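Local coordinates for protein putative hydrogenase (Pyrococcus furiosus, PDB 3LYU) that is probably part of an oxidoreductase that binds FAD and a [2Fe-2S] cluster, represented here by a Rossmann-like alpha/beta domain alone, at residues Ile21-Ala26 / Pro35-Trp40; Glu97-Leu102 / Phe124-Glu129. One frame throughout, in Å; residues are numbered along the deposited sequence.

In the fold
This domain illustrates how an alpha/beta sandwich is built from the two faces of one parallel sheet, whose strands run in the order 70-76, 46-54, 20-26, 110-114, 134-136. Contact 1 comes first along the chain and seats helix 29-42 on one face of the central strand 20-26. Contact 2 follows, pairing helices 84-104 and 117-130 on the other side of the chain's centre. Their centres lie about 17 Å apart, yet the two meet through strand 20-26: Ile24 CD1 packs 3.9 Å from Val99 CG2. The strand is thus covered from both faces, as expected for the NAD-binding-like module of ferredoxin reductase relatives.

Contact 1: Ile21-Ala26 / Pro35-Trp40; sequences ILAIGA and PIAKAW
Ile21 and Trp40 carry most of this buried contact, and they do so without a hydrogen bond. The delta methyl of Ile21 sits over one face of the indole, CD1 lying 3.8 Å from Trp40 CD2. It stands 4.2 Å from the centroid of the five-membered ring, 27° off its normal, which makes a CH-pi contact displaced toward the rim. The gamma branch adds a second touch, Ile21 CG2 reaching Trp40 CZ3 at 3.8 Å, so two methyls of one residue rest against the indole. Further along the strand, Ala23 CB meets Ala37 CB at 4.1 Å; with only methyls between them, helix and strand can approach closely, the CA atoms of Ala23 and Ala37 being 6.5 Å apart.

In the next shell, Ile36 CG2 covers the opposite face of the indole, sandwiching the ring between a strand residue and its own helix. A chi1 of -87° turns Trp40 CG away from its carbonyl carbon, and the rotation of the ring is fixed further by a hydrogen bond from NE1 to Pro14 O and by an edge-to-face contact with Phe112. Behind the helix, Ala39 packs on Ala39 of the second subunit. Strand 20-26, helix 29-42 and strand 46-54 form a beta-alpha-beta unit, and the contact seats its crossover helix on its first strand.

Contact 2: Glu97-Leu102 / Phe124-Glu129; sequences EKVREL and FEVVKE
Val99 faces Val126 across the groove between two nearly parallel helices, the axes of the two short segments approaching to 9.7 Å at an angle of 12°. Methyl meets methyl, with Val99 CG1 3.7 Å from Val126 CG1. One residue on, the same Val126 CG1 also lies 3.7 Å from Arg100 CA, so this single branch fits against the backbone and side chain of the facing helix.

The Arg100 side chain runs on over Val126 to the rim of the interface. Its CG points away from the backbone N (chi1 168°), and bends at the next two torsions fold the chain back so that Val126 CG1 lies 4.3 Å above the guanidinium plane, over its centre. At the edge of that group is the aliphatic Glu129 CG, beside NH1. The salt bridge is loose: Arg100 NH1 gives Glu129 OE2 a weak hydrogen bond of 3.4 Å, the two planar groups being turned 44° apart, and Tyr130 OH is another weak partner of NH1.

A valine-valine contact, with a weak salt bridge at its rim, thus joins helices 84-104 and 117-130, which pack as adjacent parallel helices on one face of the sheet in a three-layer alpha/beta/alpha sandwich.

Contact 1: Ile21-Ala26 / Pro35-Trp40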
ATOM      1  N   ILE B  21       3.511 -23.810  -9.002  1.00 40.79           N
ATOM      2  CA  ILE B  21       2.529 -22.735  -9.010  1.00 39.35           C
ATOM      3  C   ILE B  21       1.347 -22.951  -9.955  1.00 40.98           C
ATOM      4  O   ILE B  21       1.505 -23.394 -11.086  1.00 41.87           O
ATOM      5  CB  ILE B  21       3.203 -21.368  -9.377  1.00 40.97           C
ATOM      6  CG1 ILE B  21       4.410 -21.111  -8.464  1.00 40.48           C
ATOM      7  CG2 ILE B  21       2.181 -20.225  -9.248  1.00 36.76           C
ATOM      8  CD1 ILE B  21       5.276 -19.949  -8.886  1.00 46.00           C
ATOM      9  N   LEU B  22       0.158 -22.632  -9.466  1.00 42.23           N
ATOM     10  CA  LEU B  22      -1.039 -22.743 -10.265  1.00 36.89           C
ATOM     11  C   LEU B  22      -1.444 -21.308 -10.580  1.00 35.27           C
ATOM     12  O   LEU B  22      -2.008 -20.609  -9.731  1.00 29.71           O
ATOM     13  CB  LEU B  22      -2.153 -23.440  -9.476  1.00 39.46           C
ATOM     14  CG  LEU B  22      -3.514 -23.383 -10.176  1.00 36.22           C
ATOM     15  CD1 LEU B  22      -3.399 -23.958 -11.590  1.00 38.87           C
ATOM     16  CD2 LEU B  22      -4.538 -24.142  -9.381  1.00 38.35           C
ATOM     17  N   ALA B  23      -1.130 -20.860 -11.789  1.00 36.91           N
ATOM     18  CA  ALA B  23      -1.477 -19.512 -12.204  1.00 37.84           C
ATOM     19  C   ALA B  23      -2.800 -19.564 -12.980  1.00 31.74           C
ATOM     20  O   ALA B  23      -2.869 -20.146 -14.059  1.00 30.71           O
ATOM     21  CB  ALA B  23      -0.364 -18.939 -13.064  1.00 38.25           C
ATOM     22  N   ILE B  24      -3.843 -18.955 -12.414  1.00 30.25           N
ATOM     23  CA  ILE B  24      -5.179 -18.938 -13.013  1.00 32.31           C
ATOM     24  C   ILE B  24      -5.558 -17.605 -13.670  1.00 35.40           C
ATOM     25  O   ILE B  24      -5.263 -16.528 -13.148  1.00 32.97           O
ATOM     26  CB  ILE B  24      -6.240 -19.262 -11.957  1.00 35.08           C
ATOM     27  CG1 ILE B  24      -5.878 -20.558 -11.254  1.00 31.78           C
ATOM     28  CG2 ILE B  24      -7.593 -19.399 -12.606  1.00 33.57           C
ATOM     29  CD1 ILE B  24      -6.766 -20.868 -10.106  1.00 46.00           C
ATOM     30  N   GLY B  25      -6.214 -17.690 -14.821  1.00 33.72           N
ATOM     31  CA  GLY B  25      -6.635 -16.495 -15.521  1.00 34.42           C
ATOM     32  C   GLY B  25      -8.047 -16.699 -16.005  1.00 34.60           C
ATOM     33  O   GLY B  25      -8.300 -17.576 -16.819  1.00 32.91           O
ATOM     34  N   ALA B  26      -8.979 -15.907 -15.489  1.00 33.66           N
ATOM     35  CA  ALA B  26     -10.370 -16.019 -15.902  1.00 36.18           C
ATOM     36  C   ALA B  26     -10.669 -15.004 -17.001  1.00 35.59           C
ATOM     37  O   ALA B  26     -10.258 -13.849 -16.928  1.00 30.90           O
ATOM     38  CB  ALA B  26     -11.281 -15.792 -14.716  1.00 28.81           C
ATOM     39  N   PRO B  35       2.497 -13.089 -19.080  1.00 34.87           N
ATOM     40  CA  PRO B  35       3.869 -12.653 -18.791  1.00 32.17           C
ATOM     41  C   PRO B  35       4.359 -12.975 -17.375  1.00 26.37           C
ATOM     42  O   PRO B  35       5.545 -13.136 -17.137  1.00 24.58           O
ATOM     43  CB  PRO B  35       3.823 -11.156 -19.076  1.00 27.74           C
ATOM     44  CG  PRO B  35       2.379 -10.808 -18.861  1.00 24.32           C
ATOM     45  CD  PRO B  35       1.671 -11.948 -19.506  1.00 31.50           C
ATOM     46  N   ILE B  36       3.436 -13.085 -16.441  1.00 31.42           N
ATOM     47  CA  ILE B  36       3.789 -13.413 -15.076  1.00 33.71           C
ATOM     48  C   ILE B  36       4.200 -14.874 -14.945  1.00 35.79           C
ATOM     49  O   ILE B  36       5.238 -15.185 -14.359  1.00 37.58           O
ATOM     50  CB  ILE B  36       2.609 -13.149 -14.132  1.00 31.33           C
ATOM     51  CG1 ILE B  36       2.324 -11.648 -14.087  1.00 30.24           C
ATOM     52  CG2 ILE B  36       2.907 -13.693 -12.756  1.00 35.01           C
ATOM     53  CD1 ILE B  36       1.210 -11.253 -13.129  1.00 46.00           C
ATOM     54  N   ALA B  37       3.371 -15.767 -15.485  1.00 35.99           N
ATOM     55  CA  ALA B  37       3.621 -17.208 -15.438  1.00 37.23           C
ATOM     56  C   ALA B  37       4.864 -17.580 -16.241  1.00 37.01           C
ATOM     57  O   ALA B  37       5.593 -18.500 -15.893  1.00 40.84           O
ATOM     58  CB  ALA B  37       2.404 -17.962 -15.974  1.00 32.59           C
ATOM     59  N   LYS B  38       5.101 -16.853 -17.321  1.00 39.34           N
ATOM     60  CA  LYS B  38       6.247 -17.108 -18.174  1.00 41.22           C
ATOM     61  C   LYS B  38       7.529 -16.871 -17.394  1.00 38.34           C
ATOM     62  O   LYS B  38       8.455 -17.679 -17.435  1.00 40.50           O
ATOM     63  CB  LYS B  38       6.187 -16.196 -19.389  1.00 38.91           C
ATOM     64  CG  LYS B  38       7.209 -16.497 -20.452  1.00 41.15           C
ATOM     65  CD  LYS B  38       6.964 -15.615 -21.651  1.00 45.51           C
ATOM     66  CE  LYS B  38       7.989 -15.852 -22.737  1.00 46.80           C
ATOM     67  NZ  LYS B  38       7.812 -14.856 -23.840  1.00 41.80           N
ATOM     68  N   ALA B  39       7.563 -15.761 -16.665  1.00 36.48           N
ATOM     69  CA  ALA B  39       8.718 -15.380 -15.857  1.00 37.19           C
ATOM     70  C   ALA B  39       8.929 -16.286 -14.639  1.00 39.50           C
ATOM     71  O   ALA B  39      10.062 -16.501 -14.210  1.00 38.80           O
ATOM     72  CB  ALA B  39       8.570 -13.954 -15.412  1.00 32.63           C
ATOM     73  N   TRP B  40       7.847 -16.809 -14.069  1.00 42.73           N
ATOM     74  CA  TRP B  40       7.987 -17.696 -12.921  1.00 41.62           C
ATOM     75  C   TRP B  40       8.588 -19.031 -13.333  1.00 44.66           C
ATOM     76  O   TRP B  40       9.353 -19.624 -12.587  1.00 47.18           O
ATOM     77  CB  TRP B  40       6.643 -17.937 -12.243  1.00 33.47           C
ATOM     78  CG  TRP B  40       6.292 -16.905 -11.222  1.00 31.11           C
ATOM     79  CD1 TRP B  40       7.163 -16.118 -10.512  1.00 29.26           C
ATOM     80  CD2 TRP B  40       4.985 -16.610 -10.711  1.00 28.82           C
ATOM     81  NE1 TRP B  40       6.479 -15.356  -9.588  1.00 27.69           N
ATOM     82  CE2 TRP B  40       5.143 -15.640  -9.687  1.00 28.57           C
ATOM     83  CE3 TRP B  40       3.694 -17.078 -11.013  1.00 35.99           C
ATOM     84  CZ2 TRP B  40       4.059 -15.130  -8.960  1.00 33.91           C
ATOM     85  CZ3 TRP B  40       2.614 -16.571 -10.288  1.00 34.64           C
ATOM     86  CH2 TRP B  40       2.807 -15.603  -9.269  1.00 35.44           C
TER

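Contact 2: Glu97-Leu102 / Phe124-Glu129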
ATOM      1  N   GLU B  97     -14.831 -26.214  -9.772  1.00 50.30           N
ATOM      2  CA  GLU B  97     -14.664 -27.637 -10.048  1.00 47.80           C
ATOM      3  C   GLU B  97     -13.252 -28.032 -10.473  1.00 45.85           C
ATOM      4  O   GLU B  97     -12.691 -28.981  -9.929  1.00 47.41           O
ATOM      5  CB  GLU B  97     -15.668 -28.087 -11.123  1.00 51.45           C
ATOM      6  CG  GLU B  97     -17.132 -27.781 -10.782  1.00 52.05           C
ATOM      7  CD  GLU B  97     -18.112 -28.270 -11.837  1.00 53.77           C
ATOM      8  OE1 GLU B  97     -17.903 -27.974 -13.034  1.00 52.29           O
ATOM      9  OE2 GLU B  97     -19.098 -28.940 -11.466  1.00 56.00           O
ATOM     10  N   LYS B  98     -12.677 -27.310 -11.433  1.00 46.82           N
ATOM     11  CA  LYS B  98     -11.332 -27.624 -11.918  1.00 46.07           C
ATOM     12  C   LYS B  98     -10.247 -27.393 -10.874  1.00 44.91           C
ATOM     13  O   LYS B  98      -9.286 -28.160 -10.789  1.00 45.81           O
ATOM     14  CB  LYS B  98     -11.004 -26.815 -13.178  1.00 41.52           C
ATOM     15  CG  LYS B  98     -10.526 -27.672 -14.362  1.00 43.51           C
ATOM     16  CD  LYS B  98      -9.475 -28.703 -13.948  1.00 38.11           C
ATOM     17  CE  LYS B  98      -8.842 -29.389 -15.143  1.00 38.40           C
ATOM     18  NZ  LYS B  98      -9.852 -30.018 -16.033  1.00 42.09           N
ATOM     19  N   VAL B  99     -10.397 -26.329 -10.087  1.00 48.99           N
ATOM     20  CA  VAL B  99      -9.437 -26.003  -9.034  1.00 50.62           C
ATOM     21  C   VAL B  99      -9.532 -27.053  -7.925  1.00 50.17           C
ATOM     22  O   VAL B  99      -8.528 -27.619  -7.498  1.00 51.73           O
ATOM     23  CB  VAL B  99      -9.725 -24.600  -8.453  1.00 50.77           C
ATOM     24  CG1 VAL B  99      -8.834 -24.325  -7.248  1.00 52.04           C
ATOM     25  CG2 VAL B  99      -9.496 -23.550  -9.531  1.00 55.67           C
ATOM     26  N   ARG B 100     -10.754 -27.294  -7.465  1.00 51.26           N
ATOM     27  CA  ARG B 100     -11.017 -28.292  -6.444  1.00 52.25           C
ATOM     28  C   ARG B 100     -10.364 -29.595  -6.898  1.00 50.80           C
ATOM     29  O   ARG B 100      -9.729 -30.296  -6.121  1.00 50.48           O
ATOM     30  CB  ARG B 100     -12.525 -28.496  -6.318  1.00 54.17           C
ATOM     31  CG  ARG B 100     -12.938 -29.704  -5.496  1.00 56.18           C
ATOM     32  CD  ARG B 100     -12.778 -29.422  -4.021  1.00 58.52           C
ATOM     33  NE  ARG B 100     -13.749 -28.439  -3.554  1.00 59.19           N
ATOM     34  CZ  ARG B 100     -13.738 -27.906  -2.337  1.00 62.08           C
ATOM     35  NH1 ARG B 100     -12.805 -28.254  -1.458  1.00 62.90           N
ATOM     36  NH2 ARG B 100     -14.672 -27.031  -1.995  1.00 62.65           N
ATOM     37  N   GLU B 101     -10.532 -29.900  -8.176  1.00 49.88           N
ATOM     38  CA  GLU B 101      -9.989 -31.106  -8.778  1.00 53.68           C
ATOM     39  C   GLU B 101      -8.459 -31.136  -8.855  1.00 53.57           C
ATOM     40  O   GLU B 101      -7.846 -32.197  -8.744  1.00 57.71           O
ATOM     41  CB  GLU B 101     -10.582 -31.268 -10.177  1.00 57.48           C
ATOM     42  CG  GLU B 101      -9.784 -32.168 -11.104  1.00 60.83           C
ATOM     43  CD  GLU B 101     -10.334 -32.169 -12.521  1.00 63.40           C
ATOM     44  OE1 GLU B 101      -9.628 -32.637 -13.442  1.00 61.86           O
ATOM     45  OE2 GLU B 101     -11.479 -31.703 -12.712  1.00 63.62           O
ATOM     46  N   LEU B 102      -7.846 -29.975  -9.055  1.00 51.17           N
ATOM     47  CA  LEU B 102      -6.397 -29.887  -9.154  1.00 50.04           C
ATOM     48  C   LEU B 102      -5.703 -29.843  -7.804  1.00 49.93           C
ATOM     49  O   LEU B 102      -4.532 -30.184  -7.695  1.00 47.54           O
ATOM     50  CB  LEU B 102      -6.003 -28.652  -9.952  1.00 50.26           C
ATOM     51  CG  LEU B 102      -6.163 -28.717 -11.468  1.00 45.58           C
ATOM     52  CD1 LEU B 102      -5.937 -27.323 -12.035  1.00 49.22           C
ATOM     53  CD2 LEU B 102      -5.172 -29.713 -12.059  1.00 47.92           C
ATOM     54  N   PHE B 124     -10.971 -18.520  -3.829  1.00 46.83           N
ATOM     55  CA  PHE B 124     -10.242 -18.393  -2.575  1.00 49.57           C
ATOM     56  C   PHE B 124     -10.802 -19.369  -1.539  1.00 50.22           C
ATOM     57  O   PHE B 124     -10.072 -19.900  -0.698  1.00 52.29           O
ATOM     58  CB  PHE B 124     -10.327 -16.951  -2.072  1.00 52.53           C
ATOM     59  CG  PHE B 124      -9.898 -16.779  -0.641  1.00 53.64           C
ATOM     60  CD1 PHE B 124     -10.826 -16.869   0.400  1.00 55.69           C
ATOM     61  CD2 PHE B 124      -8.568 -16.550  -0.328  1.00 52.33           C
ATOM     62  CE1 PHE B 124     -10.430 -16.735   1.730  1.00 53.07           C
ATOM     63  CE2 PHE B 124      -8.164 -16.415   1.002  1.00 55.05           C
ATOM     64  CZ  PHE B 124      -9.099 -16.508   2.032  1.00 51.25           C
ATOM     65  N   GLU B 125     -12.104 -19.610  -1.616  1.00 51.64           N
ATOM     66  CA  GLU B 125     -12.767 -20.526  -0.697  1.00 54.62           C
ATOM     67  C   GLU B 125     -12.229 -21.950  -0.888  1.00 54.01           C
ATOM     68  O   GLU B 125     -12.021 -22.692   0.075  1.00 48.56           O
ATOM     69  CB  GLU B 125     -14.279 -20.519  -0.939  1.00 58.35           C
ATOM     70  CG  GLU B 125     -14.912 -19.128  -1.020  1.00 65.51           C
ATOM     71  CD  GLU B 125     -14.560 -18.225   0.161  1.00 70.88           C
ATOM     72  OE1 GLU B 125     -14.615 -18.701   1.320  1.00 71.97           O
ATOM     73  OE2 GLU B 125     -14.241 -17.030  -0.074  1.00 73.07           O
ATOM     74  N   VAL B 126     -12.015 -22.321  -2.146  1.00 54.78           N
ATOM     75  CA  VAL B 126     -11.508 -23.639  -2.488  1.00 54.51           C
ATOM     76  C   VAL B 126     -10.060 -23.788  -2.039  1.00 54.66           C
ATOM     77  O   VAL B 126      -9.631 -24.869  -1.624  1.00 55.71           O
ATOM     78  CB  VAL B 126     -11.595 -23.883  -4.022  1.00 53.40           C
ATOM     79  CG1 VAL B 126     -10.951 -25.214  -4.384  1.00 54.52           C
ATOM     80  CG2 VAL B 126     -13.033 -23.869  -4.464  1.00 51.03           C
ATOM     81  N   VAL B 127      -9.311 -22.695  -2.114  1.00 54.23           N
ATOM     82  CA  VAL B 127      -7.904 -22.713  -1.747  1.00 56.60           C
ATOM     83  C   VAL B 127      -7.671 -22.737  -0.247  1.00 56.47           C
ATOM     84  O   VAL B 127      -6.831 -23.495   0.232  1.00 55.84           O
ATOM     85  CB  VAL B 127      -7.162 -21.512  -2.361  1.00 56.64           C
ATOM     86  CG1 VAL B 127      -5.712 -21.549  -1.985  1.00 54.56           C
ATOM     87  CG2 VAL B 127      -7.290 -21.554  -3.856  1.00 55.61           C
ATOM     88  N   LYS B 128      -8.406 -21.909   0.492  1.00 58.91           N
ATOM     89  CA  LYS B 128      -8.250 -21.867   1.944  1.00 59.38           C
ATOM     90  C   LYS B 128      -8.627 -23.245   2.490  1.00 59.94           C
ATOM     91  O   LYS B 128      -8.251 -23.627   3.599  1.00 61.32           O
ATOM     92  CB  LYS B 128      -9.157 -20.790   2.555  1.00 57.30           C
ATOM     93  CG  LYS B 128     -10.646 -20.983   2.264  1.00 58.47           C
ATOM     94  CD  LYS B 128     -11.511 -20.769   3.515  1.00 62.95           C
ATOM     95  CE  LYS B 128     -11.518 -19.321   3.996  1.00 60.91           C
ATOM     96  NZ  LYS B 128     -12.519 -18.502   3.265  1.00 61.12           N
ATOM     97  N   GLU B 129      -9.359 -23.991   1.673  1.00 58.09           N
ATOM     98  CA  GLU B 129      -9.819 -25.325   2.019  1.00 61.25           C
ATOM     99  C   GLU B 129      -8.680 -26.337   2.102  1.00 60.83           C
ATOM    100  O   GLU B 129      -8.723 -27.258   2.915  1.00 60.77           O
ATOM    101  CB  GLU B 129     -10.822 -25.791   0.964  1.00 64.20           C
ATOM    102  CG  GLU B 129     -11.572 -27.076   1.302  1.00 66.69           C
ATOM    103  CD  GLU B 129     -12.879 -26.812   2.034  1.00 68.69           C
ATOM    104  OE1 GLU B 129     -12.848 -26.127   3.081  1.00 66.89           O
ATOM    105  OE2 GLU B 129     -13.934 -27.287   1.558  1.00 69.75           O
TER